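Local atomic coordinates of FAD-binding oxidoreductase (Gulosibacter chungangensis, PDB entry 7PBG), a protein that oxidises 4-ethylphenol and related 4-alkylphenols by dehydrogenation, yielding 4-vinylphenol-type products, with the help of a covalently attached FAD cofactor. Residues A[256-259]-A[260-264]; A[277-280]-A[281-285]; A[403-406]-A[407-410]; A[413-416]-A[417-420]. All blocks are in the same frame, centred on the assembly; numbering follows the deposited sequence.

Contact 1 (A[256-259]-A[260-264])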
ATOM      1  N   PRO A 256     -25.991 -15.720   4.567  1.00 18.33           N
ATOM      2  CA  PRO A 256     -25.282 -16.196   3.386  1.00 18.58           C
ATOM      3  C   PRO A 256     -25.674 -15.470   2.097  1.00 19.27           C
ATOM      4  O   PRO A 256     -24.798 -14.993   1.368  1.00 19.72           O
ATOM      5  CB  PRO A 256     -25.629 -17.690   3.310  1.00 19.47           C
ATOM      6  CG  PRO A 256     -25.925 -18.045   4.713  1.00 22.55           C
ATOM      7  CD  PRO A 256     -26.615 -16.827   5.322  1.00 19.41           C
ATOM      8  N   ALA A 257     -26.968 -15.328   1.830  1.00 16.47           N
ATOM      9  CA  ALA A 257     -27.378 -14.632   0.612  1.00 17.76           C
ATOM     10  C   ALA A 257     -26.930 -13.162   0.635  1.00 16.14           C
ATOM     11  O   ALA A 257     -26.685 -12.574  -0.468  1.00 17.93           O
ATOM     12  CB  ALA A 257     -28.851 -14.737   0.414  1.00 17.14           C
ATOM     13  N   ILE A 258     -26.988 -12.532   1.802  1.00 18.96           N
ATOM     14  CA  ILE A 258     -26.548 -11.130   1.894  1.00 17.89           C
ATOM     15  C   ILE A 258     -25.087 -11.039   1.438  1.00 17.14           C
ATOM     16  O   ILE A 258     -24.765 -10.196   0.627  1.00 18.43           O
ATOM     17  CB  ILE A 258     -26.718 -10.547   3.285  1.00 18.68           C
ATOM     18  CG1 ILE A 258     -28.193 -10.520   3.717  1.00 17.29           C
ATOM     19  CG2 ILE A 258     -26.009  -9.202   3.339  1.00 19.81           C
ATOM     20  CD1 ILE A 258     -28.392 -10.271   5.222  1.00 17.92           C
ATOM     21  N   MET A 259     -24.216 -11.913   1.956  1.00 16.50           N
ATOM     22  CA  MET A 259     -22.788 -11.787   1.680  1.00 19.11           C
ATOM     23  C   MET A 259     -22.551 -12.140   0.196  1.00 20.14           C
ATOM     24  O   MET A 259     -21.776 -11.446  -0.449  1.00 20.05           O
ATOM     25  CB  MET A 259     -21.954 -12.686   2.604  1.00 19.41           C
ATOM     26  CG  MET A 259     -22.104 -12.411   4.067  1.00 19.09           C
ATOM     27  SD  MET A 259     -22.036 -10.682   4.585  1.00 23.15           S
ATOM     28  CE  MET A 259     -20.357 -10.318   4.078  1.00 23.54           C
ATOM     29  N   GLU A 260     -23.237 -13.167  -0.339  1.00 19.27           N
ATOM     30  CA  GLU A 260     -23.001 -13.616  -1.714  1.00 20.41           C
ATOM     31  C   GLU A 260     -23.587 -12.580  -2.677  1.00 20.82           C
ATOM     32  O   GLU A 260     -23.073 -12.493  -3.782  1.00 21.04           O
ATOM     33  CB  GLU A 260     -23.552 -15.009  -1.932  1.00 20.95           C
ATOM     34  CG  GLU A 260     -22.762 -16.054  -1.187  1.00 22.21           C
ATOM     35  CD  GLU A 260     -21.376 -16.379  -1.723  1.00 25.16           C
ATOM     36  OE1 GLU A 260     -21.063 -15.990  -2.864  1.00 27.45           O
ATOM     37  OE2 GLU A 260     -20.631 -17.077  -1.020  1.00 26.18           O
ATOM     38  N   THR A 261     -24.588 -11.791  -2.269  1.00 19.70           N
ATOM     39  CA  THR A 261     -25.120 -10.704  -3.120  1.00 19.32           C
ATOM     40  C   THR A 261     -24.145  -9.515  -3.136  1.00 18.62           C
ATOM     41  O   THR A 261     -23.935  -8.879  -4.203  1.00 20.12           O
ATOM     42  CB  THR A 261     -26.515 -10.244  -2.684  1.00 19.87           C
ATOM     43  OG1 THR A 261     -27.356 -11.397  -2.738  1.00 16.47           O
ATOM     44  CG2 THR A 261     -27.098  -9.152  -3.554  1.00 21.19           C
ATOM     45  N   THR A 262     -23.526  -9.260  -2.001  1.00 18.82           N
ATOM     46  CA  THR A 262     -22.633  -8.099  -1.777  1.00 19.39           C
ATOM     47  C   THR A 262     -21.369  -8.216  -2.656  1.00 20.11           C
ATOM     48  O   THR A 262     -21.004  -7.267  -3.306  1.00 19.34           O
ATOM     49  CB  THR A 262     -22.249  -7.975  -0.296  1.00 19.19           C
ATOM     50  OG1 THR A 262     -23.429  -7.837   0.504  1.00 18.49           O
ATOM     51  CG2 THR A 262     -21.298  -6.820  -0.118  1.00 18.55           C
ATOM     52  N   LEU A 263     -20.728  -9.388  -2.682  1.00 18.34           N
ATOM     53  CA  LEU A 263     -19.387  -9.550  -3.262  1.00 19.68           C
ATOM     54  C   LEU A 263     -19.394  -9.015  -4.697  1.00 18.27           C
ATOM     55  O   LEU A 263     -18.560  -8.190  -5.030  1.00 19.23           O
ATOM     56  CB  LEU A 263     -18.984 -11.028  -3.213  1.00 19.75           C
ATOM     57  CG  LEU A 263     -17.681 -11.346  -3.927  1.00 20.72           C
ATOM     58  CD1 LEU A 263     -16.511 -10.632  -3.293  1.00 20.61           C
ATOM     59  CD2 LEU A 263     -17.466 -12.837  -3.941  1.00 21.76           C
ATOM     60  N   PRO A 264     -20.240  -9.514  -5.624  1.00 18.33           N
ATOM     61  CA  PRO A 264     -20.136  -9.096  -7.023  1.00 21.47           C
ATOM     62  C   PRO A 264     -20.491  -7.616  -7.234  1.00 21.90           C
ATOM     63  O   PRO A 264     -20.047  -7.079  -8.250  1.00 21.37           O
ATOM     64  CB  PRO A 264     -21.101 -10.028  -7.773  1.00 21.75           C
ATOM     65  CG  PRO A 264     -22.068 -10.467  -6.700  1.00 21.64           C
ATOM     66  CD  PRO A 264     -21.193 -10.623  -5.478  1.00 20.51           C
TER
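Thr261 and Thr262 each turn their hydroxyl back to the carbonyl one helical turn earlier. Thr261 OG1 lies 2.6 Å from Ala257 O, and it donates to an oxygen that also accepts the Thr261 N-H at 2.9 Å. The two donors come from opposite faces of the carbonyl plane. Thr262 repeats the pattern: OG1 donates to Ile258 O at 2.7 Å from well above the carbonyl plane, while Thr262 N bonds the same oxygen from the other face. In both threonines OG1 stands beside its own backbone N (chi1 -58°), a position that lets it curl onto the preceding turn and sends CG2 anti to that N. Ile258 runs alongside Thr262, its CG2 4.1 Å from Thr262 OG1. All this is intrahelical threonine bonding on helix 255-266, which packs across the eight-stranded antiparallel sheet, on strands 318-326 and 426-433, and whose ordinary i to i+4 ladder includes Glu260 N to Pro256 O at 2.9 Å. A kink follows at Pro264, whose N has no hydrogen to give. The second shell places the helix. Thr262 OG1 is also hydrogen-bonded to Tyr342 OH, Ile258 packs on Trp318 and Val320, and Met259, its chain bent at chi2 and chi3, reaches Phe431 and Ile433. Glu260 passes its CG 3.4 Å from Pro256 O, and its carboxylate is divided: OE2 accepts from Gly406 N, and OE1 makes a salt bridge with Lys120 of the second subunit.

Contact 2 (A[277-280]-A[281-285])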
ATOM      1  N   ILE A 277     -21.416  -2.292   5.443  1.00 19.36           N
ATOM      2  CA  ILE A 277     -21.394  -3.111   6.680  1.00 19.57           C
ATOM      3  C   ILE A 277     -22.648  -3.990   6.704  1.00 18.80           C
ATOM      4  O   ILE A 277     -23.695  -3.614   6.185  1.00 17.00           O
ATOM      5  CB  ILE A 277     -21.254  -2.232   7.936  1.00 19.84           C
ATOM      6  CG1 ILE A 277     -22.406  -1.253   8.090  1.00 20.93           C
ATOM      7  CG2 ILE A 277     -19.917  -1.496   7.910  1.00 20.11           C
ATOM      8  CD1 ILE A 277     -22.445  -0.519   9.433  1.00 23.10           C
ATOM      9  N   VAL A 278     -22.538  -5.097   7.386  1.00 17.18           N
ATOM     10  CA  VAL A 278     -23.679  -6.026   7.581  1.00 16.79           C
ATOM     11  C   VAL A 278     -23.718  -6.302   9.069  1.00 19.89           C
ATOM     12  O   VAL A 278     -22.808  -7.035   9.553  1.00 21.64           O
ATOM     13  CB  VAL A 278     -23.547  -7.324   6.764  1.00 19.38           C
ATOM     14  CG1 VAL A 278     -24.843  -8.114   6.875  1.00 20.84           C
ATOM     15  CG2 VAL A 278     -23.188  -7.055   5.309  1.00 20.90           C
ATOM     16  N   ARG A 279     -24.611  -5.648   9.805  1.00 18.65           N
ATOM     17  CA  ARG A 279     -24.607  -5.876  11.270  1.00 20.21           C
ATOM     18  C   ARG A 279     -25.832  -6.656  11.701  1.00 17.56           C
ATOM     19  O   ARG A 279     -26.910  -6.600  11.062  1.00 17.88           O
ATOM     20  CB  ARG A 279     -24.482  -4.584  12.066  1.00 24.25           C
ATOM     21  CG  ARG A 279     -25.435  -3.492  11.698  1.00 29.47           C
ATOM     22  CD  ARG A 279     -25.180  -2.371  12.710  1.00 32.13           C
ATOM     23  NE  ARG A 279     -23.818  -1.876  12.922  1.00 28.93           N
ATOM     24  CZ  ARG A 279     -23.540  -0.797  13.684  1.00 34.03           C
ATOM     25  NH1 ARG A 279     -24.509  -0.155  14.333  1.00 29.00           N
ATOM     26  NH2 ARG A 279     -22.291  -0.384  13.833  1.00 33.42           N
ATOM     27  N   ASN A 280     -25.681  -7.308  12.840  1.00 19.13           N
ATOM     28  CA  ASN A 280     -26.825  -8.008  13.455  1.00 18.81           C
ATOM     29  C   ASN A 280     -27.679  -7.009  14.232  1.00 19.32           C
ATOM     30  O   ASN A 280     -27.222  -5.901  14.562  1.00 18.98           O
ATOM     31  CB  ASN A 280     -26.392  -9.208  14.266  1.00 18.76           C
ATOM     32  CG  ASN A 280     -25.642  -8.930  15.546  1.00 20.39           C
ATOM     33  OD1 ASN A 280     -25.114  -7.844  15.773  1.00 19.76           O
ATOM     34  ND2 ASN A 280     -25.559  -9.957  16.370  1.00 21.48           N
ATOM     35  N   VAL A 281     -28.894  -7.441  14.564  1.00 19.09           N
ATOM     36  CA  VAL A 281     -29.855  -6.539  15.269  1.00 18.93           C
ATOM     37  C   VAL A 281     -29.267  -6.122  16.612  1.00 18.05           C
ATOM     38  O   VAL A 281     -29.445  -4.923  17.036  1.00 18.70           O
ATOM     39  CB  VAL A 281     -31.252  -7.164  15.397  1.00 19.88           C
ATOM     40  CG1 VAL A 281     -31.289  -8.411  16.234  1.00 21.64           C
ATOM     41  CG2 VAL A 281     -32.225  -6.127  15.939  1.00 21.37           C
ATOM     42  N   THR A 282     -28.529  -6.980  17.285  1.00 17.18           N
ATOM     43  CA  THR A 282     -28.020  -6.600  18.618  1.00 18.90           C
ATOM     44  C   THR A 282     -27.105  -5.376  18.509  1.00 19.44           C
ATOM     45  O   THR A 282     -27.164  -4.485  19.416  1.00 18.37           O
ATOM     46  CB  THR A 282     -27.282  -7.768  19.269  1.00 20.67           C
ATOM     47  OG1 THR A 282     -28.164  -8.886  19.197  1.00 20.95           O
ATOM     48  CG2 THR A 282     -26.951  -7.487  20.717  1.00 19.36           C
ATOM     49  N   PHE A 283     -26.281  -5.307  17.461  1.00 19.93           N
ATOM     50  CA  PHE A 283     -25.312  -4.198  17.322  1.00 18.13           C
ATOM     51  C   PHE A 283     -26.121  -2.920  17.153  1.00 19.24           C
ATOM     52  O   PHE A 283     -25.918  -1.933  17.872  1.00 18.64           O
ATOM     53  CB  PHE A 283     -24.341  -4.533  16.194  1.00 19.75           C
ATOM     54  CG  PHE A 283     -23.053  -3.757  16.201  1.00 21.11           C
ATOM     55  CD1 PHE A 283     -21.955  -4.285  15.562  1.00 22.23           C
ATOM     56  CD2 PHE A 283     -22.935  -2.542  16.851  1.00 21.39           C
ATOM     57  CE1 PHE A 283     -20.760  -3.595  15.548  1.00 22.41           C
ATOM     58  CE2 PHE A 283     -21.727  -1.855  16.856  1.00 23.88           C
ATOM     59  CZ  PHE A 283     -20.661  -2.353  16.149  1.00 21.52           C
ATOM     60  N   ASP A 284     -27.096  -2.935  16.235  1.00 20.83           N
ATOM     61  CA  ASP A 284     -27.894  -1.708  16.022  1.00 19.51           C
ATOM     62  C   ASP A 284     -28.640  -1.362  17.304  1.00 19.95           C
ATOM     63  O   ASP A 284     -28.687  -0.176  17.675  1.00 19.51           O
ATOM     64  CB  ASP A 284     -28.860  -1.830  14.839  1.00 20.86           C
ATOM     65  CG  ASP A 284     -28.385  -1.189  13.533  1.00 20.97           C
ATOM     66  OD1 ASP A 284     -27.223  -0.658  13.466  1.00 23.47           O
ATOM     67  OD2 ASP A 284     -29.211  -1.198  12.589  1.00 22.45           O
ATOM     68  N   ALA A 285     -29.303  -2.326  17.922  1.00 20.79           N
ATOM     69  CA  ALA A 285     -30.068  -2.083  19.162  1.00 19.57           C
ATOM     70  C   ALA A 285     -29.163  -1.410  20.201  1.00 19.93           C
ATOM     71  O   ALA A 285     -29.536  -0.413  20.799  1.00 18.93           O
ATOM     72  CB  ALA A 285     -30.636  -3.397  19.651  1.00 20.43           C
TER
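Arg279 sets CG between its backbone N and carbonyl carbon (chi1 51°) and bends again at chi3, which lays its guanidinium flat on Phe283, whose own CG is anti to its N. The strand 277-280 ends here and the helix 281-288 begins, with Asn280 as N-cap: its OD1 accepts from Phe283 N at 3.3 Å, the donor standing above the amide plane. That amide is gripped from outside too, OD1 by Ala429 N, and ND2 by Tyr427 O and Tyr413 OH. Guanidinium and ring are 13° from parallel, with Arg279 CZ 3.8 Å from the ring centroid, a stack that is also a cation-pi contact. Arg279 NH1 pairs with Asp284 OD1 in a salt bridge at the guanidinium edge, though the place of OD1 is less certain; Asp284 OD2 bonds Tyr321 OH. Arg279 NE holds Gln430 OE1. A leucine in place of Arg279 would probably leave Asp284 OD1 and Gln430 OE1 without their donor and free the Phe283 ring to shift. The side chain of Phe283 is about 5 Å from the bound FAD, and Glu152, an FAD-binding residue, forms a long, weak ion pair with Arg279 NH2. That nitrogen lies over the ring face, offset toward the rim, 3.4 Å from Phe283 CE2.

Contact 3 (A[403-406]-A[407-410])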
ATOM      1  N   ALA A 403     -11.811 -15.639   3.219  1.00 21.56           N
ATOM      2  CA  ALA A 403     -12.370 -15.438   1.864  1.00 22.42           C
ATOM      3  C   ALA A 403     -13.878 -15.219   1.929  1.00 23.69           C
ATOM      4  O   ALA A 403     -14.616 -15.849   2.706  1.00 23.80           O
ATOM      5  CB  ALA A 403     -11.989 -16.610   0.977  1.00 21.65           C
ATOM      6  N   PRO A 404     -14.418 -14.317   1.077  1.00 22.42           N
ATOM      7  CA  PRO A 404     -15.857 -14.132   1.002  1.00 22.89           C
ATOM      8  C   PRO A 404     -16.609 -15.416   0.675  1.00 26.95           C
ATOM      9  O   PRO A 404     -16.284 -16.161  -0.296  1.00 25.47           O
ATOM     10  CB  PRO A 404     -16.025 -13.105  -0.097  1.00 22.10           C
ATOM     11  CG  PRO A 404     -14.758 -12.292   0.010  1.00 22.11           C
ATOM     12  CD  PRO A 404     -13.700 -13.351   0.236  1.00 22.27           C
ATOM     13  N   SER A 405     -17.627 -15.643   1.487  1.00 28.14           N
ATOM     14  CA  SER A 405     -18.389 -16.902   1.484  1.00 26.65           C
ATOM     15  C   SER A 405     -19.594 -16.705   2.375  1.00 23.22           C
ATOM     16  O   SER A 405     -19.398 -16.483   3.567  1.00 23.10           O
ATOM     17  CB  SER A 405     -17.575 -18.078   1.957  1.00 26.31           C
ATOM     18  OG  SER A 405     -18.442 -19.189   2.217  1.00 23.47           O
ATOM     19  N   GLY A 406     -20.791 -16.779   1.800  1.00 21.96           N
ATOM     20  CA  GLY A 406     -22.004 -16.763   2.614  1.00 22.90           C
ATOM     21  C   GLY A 406     -21.994 -17.906   3.611  1.00 23.10           C
ATOM     22  O   GLY A 406     -22.320 -17.696   4.772  1.00 21.82           O
ATOM     23  N   GLU A 407     -21.702 -19.115   3.126  1.00 25.20           N
ATOM     24  CA  GLU A 407     -21.833 -20.331   3.938  1.00 26.47           C
ATOM     25  C   GLU A 407     -20.865 -20.187   5.115  1.00 24.73           C
ATOM     26  O   GLU A 407     -21.281 -20.458   6.275  1.00 25.23           O
ATOM     27  CB  GLU A 407     -21.586 -21.549   3.045  1.00 29.15           C
ATOM     28  CG  GLU A 407     -21.475 -22.842   3.813  1.00 33.36           C
ATOM     29  CD  GLU A 407     -20.943 -23.992   2.978  1.00 39.74           C
ATOM     30  OE1 GLU A 407     -21.122 -23.952   1.754  1.00 38.09           O
ATOM     31  OE2 GLU A 407     -20.308 -24.906   3.557  1.00 44.01           O
ATOM     32  N   ASP A 408     -19.639 -19.712   4.870  1.00 21.35           N
ATOM     33  CA  ASP A 408     -18.637 -19.641   5.964  1.00 22.57           C
ATOM     34  C   ASP A 408     -19.037 -18.496   6.925  1.00 24.55           C
ATOM     35  O   ASP A 408     -18.837 -18.656   8.140  1.00 24.64           O
ATOM     36  CB  ASP A 408     -17.208 -19.414   5.471  1.00 24.23           C
ATOM     37  CG  ASP A 408     -16.685 -20.538   4.574  1.00 27.79           C
ATOM     38  OD1 ASP A 408     -15.691 -20.265   3.840  1.00 27.56           O
ATOM     39  OD2 ASP A 408     -17.296 -21.654   4.602  1.00 28.21           O
ATOM     40  N   ALA A 409     -19.577 -17.390   6.424  1.00 24.22           N
ATOM     41  CA  ALA A 409     -20.008 -16.265   7.279  1.00 23.33           C
ATOM     42  C   ALA A 409     -21.031 -16.810   8.270  1.00 24.54           C
ATOM     43  O   ALA A 409     -20.870 -16.567   9.460  1.00 23.32           O
ATOM     44  CB  ALA A 409     -20.568 -15.120   6.473  1.00 22.56           C
ATOM     45  N   ALA A 410     -22.055 -17.528   7.777  1.00 23.00           N
ATOM     46  CA  ALA A 410     -23.145 -18.060   8.629  1.00 24.23           C
ATOM     47  C   ALA A 410     -22.577 -19.037   9.644  1.00 24.95           C
ATOM     48  O   ALA A 410     -23.049 -19.036  10.763  1.00 24.18           O
ATOM     49  CB  ALA A 410     -24.223 -18.684   7.791  1.00 23.35           C
TER
HETATM   50  O   HOH W   1     -14.398 -18.053   4.390  1.00 25.22           O
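Ser405 and Asp408 meet through a side-chain-to-backbone hydrogen bond: Asp408 N donates to Ser405 OG at 3.0 Å, a nearly straight bond (162° at the hydrogen). With OG anti to the serine N (chi1 167°), the hydroxyl swings forward over the first turn, where backbone N-H groups still lack an earlier carbonyl to bond. Two backbone bonds open the regular ladder behind it. Ala409 N reaches Ser405 O and Ala410 N reaches Gly406 O, both at 3.0 Å. Beyond the bonds, Asp408 CG comes within 3.2 Å of Ser405 OG, and the Ala409 methyl lies 3.4 Å from Ser405 O. One water ties the incoming loop to the helix, donating to Ala403 O at 2.8 Å and to Asp408 OD1 at 2.6 Å. The bridge links the carboxylate to the loop carbonyl. With Ser405 replaced by alanine, Asp408 N would probably lose its capping acceptor and the first turn would be freer to fray. Outward packing fixes the same corner: Ala409 lies on Leu255 and Phe431, while Pro404 packs on Ile433 and on Leu121 of the second subunit. Strand 393-402 thus passes through a short loop into helix 406-422 by way of a serine N-cap, in which the side-chain oxygen at the N-terminal end accepts from the N-H three residues on.

Contact 4 (A[413-416]-A[417-420])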
ATOM      1  N   TYR A 413     -20.884 -17.017  12.307  1.00 22.72           N
ATOM      2  CA  TYR A 413     -21.948 -16.417  13.146  1.00 23.58           C
ATOM      3  C   TYR A 413     -22.492 -17.446  14.138  1.00 23.87           C
ATOM      4  O   TYR A 413     -22.543 -17.149  15.343  1.00 24.35           O
ATOM      5  CB  TYR A 413     -23.121 -15.889  12.323  1.00 23.36           C
ATOM      6  CG  TYR A 413     -24.155 -15.139  13.124  1.00 24.00           C
ATOM      7  CD1 TYR A 413     -23.802 -13.983  13.778  1.00 24.91           C
ATOM      8  CD2 TYR A 413     -25.475 -15.559  13.251  1.00 27.30           C
ATOM      9  CE1 TYR A 413     -24.712 -13.218  14.498  1.00 27.73           C
ATOM     10  CE2 TYR A 413     -26.398 -14.807  13.991  1.00 26.66           C
ATOM     11  CZ  TYR A 413     -26.028 -13.610  14.590  1.00 32.55           C
ATOM     12  OH  TYR A 413     -26.891 -12.769  15.292  1.00 33.03           O
ATOM     13  N   GLU A 414     -22.955 -18.598  13.640  1.00 24.49           N
ATOM     14  CA  GLU A 414     -23.586 -19.648  14.495  1.00 26.34           C
ATOM     15  C   GLU A 414     -22.580 -20.114  15.548  1.00 24.66           C
ATOM     16  O   GLU A 414     -22.948 -20.214  16.698  1.00 24.98           O
ATOM     17  CB  GLU A 414     -24.122 -20.812  13.653  1.00 30.43           C
ATOM     18  CG  GLU A 414     -25.396 -20.426  12.904  1.00 37.04           C
ATOM     19  CD  GLU A 414     -26.555 -19.958  13.785  1.00 42.29           C
ATOM     20  OE1 GLU A 414     -27.374 -19.101  13.317  1.00 39.39           O
ATOM     21  OE2 GLU A 414     -26.652 -20.448  14.941  1.00 45.44           O
ATOM     22  N   ASP A 415     -21.347 -20.384  15.159  1.00 23.08           N
ATOM     23  CA  ASP A 415     -20.307 -20.842  16.108  1.00 24.11           C
ATOM     24  C   ASP A 415     -20.073 -19.759  17.166  1.00 26.30           C
ATOM     25  O   ASP A 415     -19.852 -20.112  18.339  1.00 24.96           O
ATOM     26  CB  ASP A 415     -18.989 -21.157  15.400  1.00 25.01           C
ATOM     27  CG  ASP A 415     -19.008 -22.453  14.581  1.00 29.42           C
ATOM     28  OD1 ASP A 415     -19.959 -23.218  14.708  1.00 28.95           O
ATOM     29  OD2 ASP A 415     -18.056 -22.673  13.828  1.00 29.89           O
ATOM     30  N   THR A 416     -19.985 -18.491  16.764  1.00 24.86           N
ATOM     31  CA  THR A 416     -19.643 -17.400  17.712  1.00 22.63           C
ATOM     32  C   THR A 416     -20.840 -17.170  18.640  1.00 23.25           C
ATOM     33  O   THR A 416     -20.617 -16.898  19.796  1.00 23.13           O
ATOM     34  CB  THR A 416     -19.145 -16.153  16.976  1.00 22.63           C
ATOM     35  OG1 THR A 416     -18.025 -16.492  16.168  1.00 24.05           O
ATOM     36  CG2 THR A 416     -18.716 -15.016  17.879  1.00 19.69           C
ATOM     37  N   LYS A 417     -22.070 -17.234  18.124  1.00 22.83           N
ATOM     38  CA  LYS A 417     -23.298 -17.155  18.957  1.00 26.91           C
ATOM     39  C   LYS A 417     -23.241 -18.251  20.022  1.00 25.25           C
ATOM     40  O   LYS A 417     -23.515 -17.962  21.170  1.00 24.33           O
ATOM     41  CB  LYS A 417     -24.525 -17.308  18.061  1.00 30.08           C
ATOM     42  CG  LYS A 417     -25.842 -16.919  18.692  1.00 40.94           C
ATOM     43  CD  LYS A 417     -26.899 -16.688  17.638  1.00 39.33           C
ATOM     44  CE  LYS A 417     -27.064 -17.908  16.764  1.00 43.49           C
ATOM     45  NZ  LYS A 417     -28.346 -17.861  16.028  1.00 42.15           N
ATOM     46  N   ARG A 418     -22.852 -19.460  19.629  1.00 25.57           N
ATOM     47  CA  ARG A 418     -22.833 -20.628  20.546  1.00 25.04           C
ATOM     48  C   ARG A 418     -21.797 -20.404  21.644  1.00 23.78           C
ATOM     49  O   ARG A 418     -22.174 -20.540  22.825  1.00 25.29           O
ATOM     50  CB  ARG A 418     -22.501 -21.936  19.813  1.00 30.73           C
ATOM     51  CG  ARG A 418     -22.808 -23.179  20.640  1.00 33.86           C
ATOM     52  CD  ARG A 418     -22.459 -24.475  19.913  1.00 38.59           C
ATOM     53  NE  ARG A 418     -21.066 -24.440  19.488  1.00 38.23           N
ATOM     54  CZ  ARG A 418     -20.643 -24.339  18.232  1.00 39.59           C
ATOM     55  NH1 ARG A 418     -21.496 -24.295  17.218  1.00 41.94           N
ATOM     56  NH2 ARG A 418     -19.351 -24.278  17.994  1.00 39.13           N
ATOM     57  N   ILE A 419     -20.572 -20.018  21.261  1.00 22.81           N
ATOM     58  CA  ILE A 419     -19.412 -19.862  22.183  1.00 23.55           C
ATOM     59  C   ILE A 419     -19.720 -18.673  23.096  1.00 24.32           C
ATOM     60  O   ILE A 419     -19.521 -18.790  24.320  1.00 23.48           O
ATOM     61  CB  ILE A 419     -18.090 -19.746  21.397  1.00 25.90           C
ATOM     62  CG1 ILE A 419     -17.773 -21.066  20.673  1.00 30.65           C
ATOM     63  CG2 ILE A 419     -16.922 -19.368  22.309  1.00 31.48           C
ATOM     64  CD1 ILE A 419     -16.593 -20.992  19.706  1.00 31.12           C
ATOM     65  N   SER A 420     -20.266 -17.591  22.548  1.00 21.99           N
ATOM     66  CA  SER A 420     -20.577 -16.407  23.379  1.00 22.14           C
ATOM     67  C   SER A 420     -21.716 -16.720  24.367  1.00 22.12           C
ATOM     68  O   SER A 420     -21.553 -16.380  25.553  1.00 24.61           O
ATOM     69  CB  SER A 420     -20.814 -15.187  22.526  1.00 19.97           C
ATOM     70  OG  SER A 420     -21.933 -15.332  21.647  1.00 20.97           O
TER
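Lys417, Asp415 and Thr416 carry most of this contact on helix 406-422, each linked to a residue on a neighbouring turn. Lys417 leaves the backbone with CG anti to N (chi1 -166°) and bends at chi3, so that its ammonium runs alongside Glu414, pointing the same way. NZ donates to Glu414 OE1 at 3.1 Å, meeting the carboxylate on its syn side somewhat out of plane, and forms a salt bridge. A second acidic partner, Glu252, takes another salt bridge with NZ, so one lysine serves two carboxylates and probably eases their mutual repulsion. On the way Lys417 CD passes 4.1 Å from Tyr413 CE2, whose ring also meets Trp318 edge-to-face. Asp415 pairs with Arg418 by a second salt bridge, Asp415 OD1 to Arg418 NH1 at 3.1 Å. This one is approached on the anti side, with carboxylate and guanidinium planes 64° apart, so it is a single-point contact and not a flat two-pronged one. Thr416 works through its carbonyl: Ser420 N donates to Thr416 O at 2.9 Å, and Ser420 OG lies 2.8 Å from that same oxygen, its proton also within reach of Lys417 O. Thr416 OG1 bonds back to Gln412 O, while its side chain packs on Tyr427, His440, Cys442 and Leu464. Two i to i+3 salt bridges thus decorate an amphipathic helix, whose Thr416, Ile419 and Ser420 pack on helix 451-470, and Thr416 and Ser420 also on the antiparallel sheet.

Three of the four contacts meet round strand 277-280. Contact 1 packs on it through Met259 SD and Ile258 CG2, each 3.9 Å from a methyl of Val278 (CG2 and CG1 respectively), and contact 4 reaches the cap in contact 2 where Tyr413 OH stands 3.3 Å from Asn280 ND2, probably hydrogen-bonded. Contacts 1 and 3, with centres about 9 Å apart, are joined by Glu260 OE2 and Gly406 N at 2.8 Å, and both touch the second subunit. Contacts 3 and 4 share helix 406-422. In contact 2 the side chain of Phe283 is about 5 Å from the bound FAD, whereas in contact 4 the side chain of Ser420 is about 12 Å from that of His395, the covalent FAD ligand.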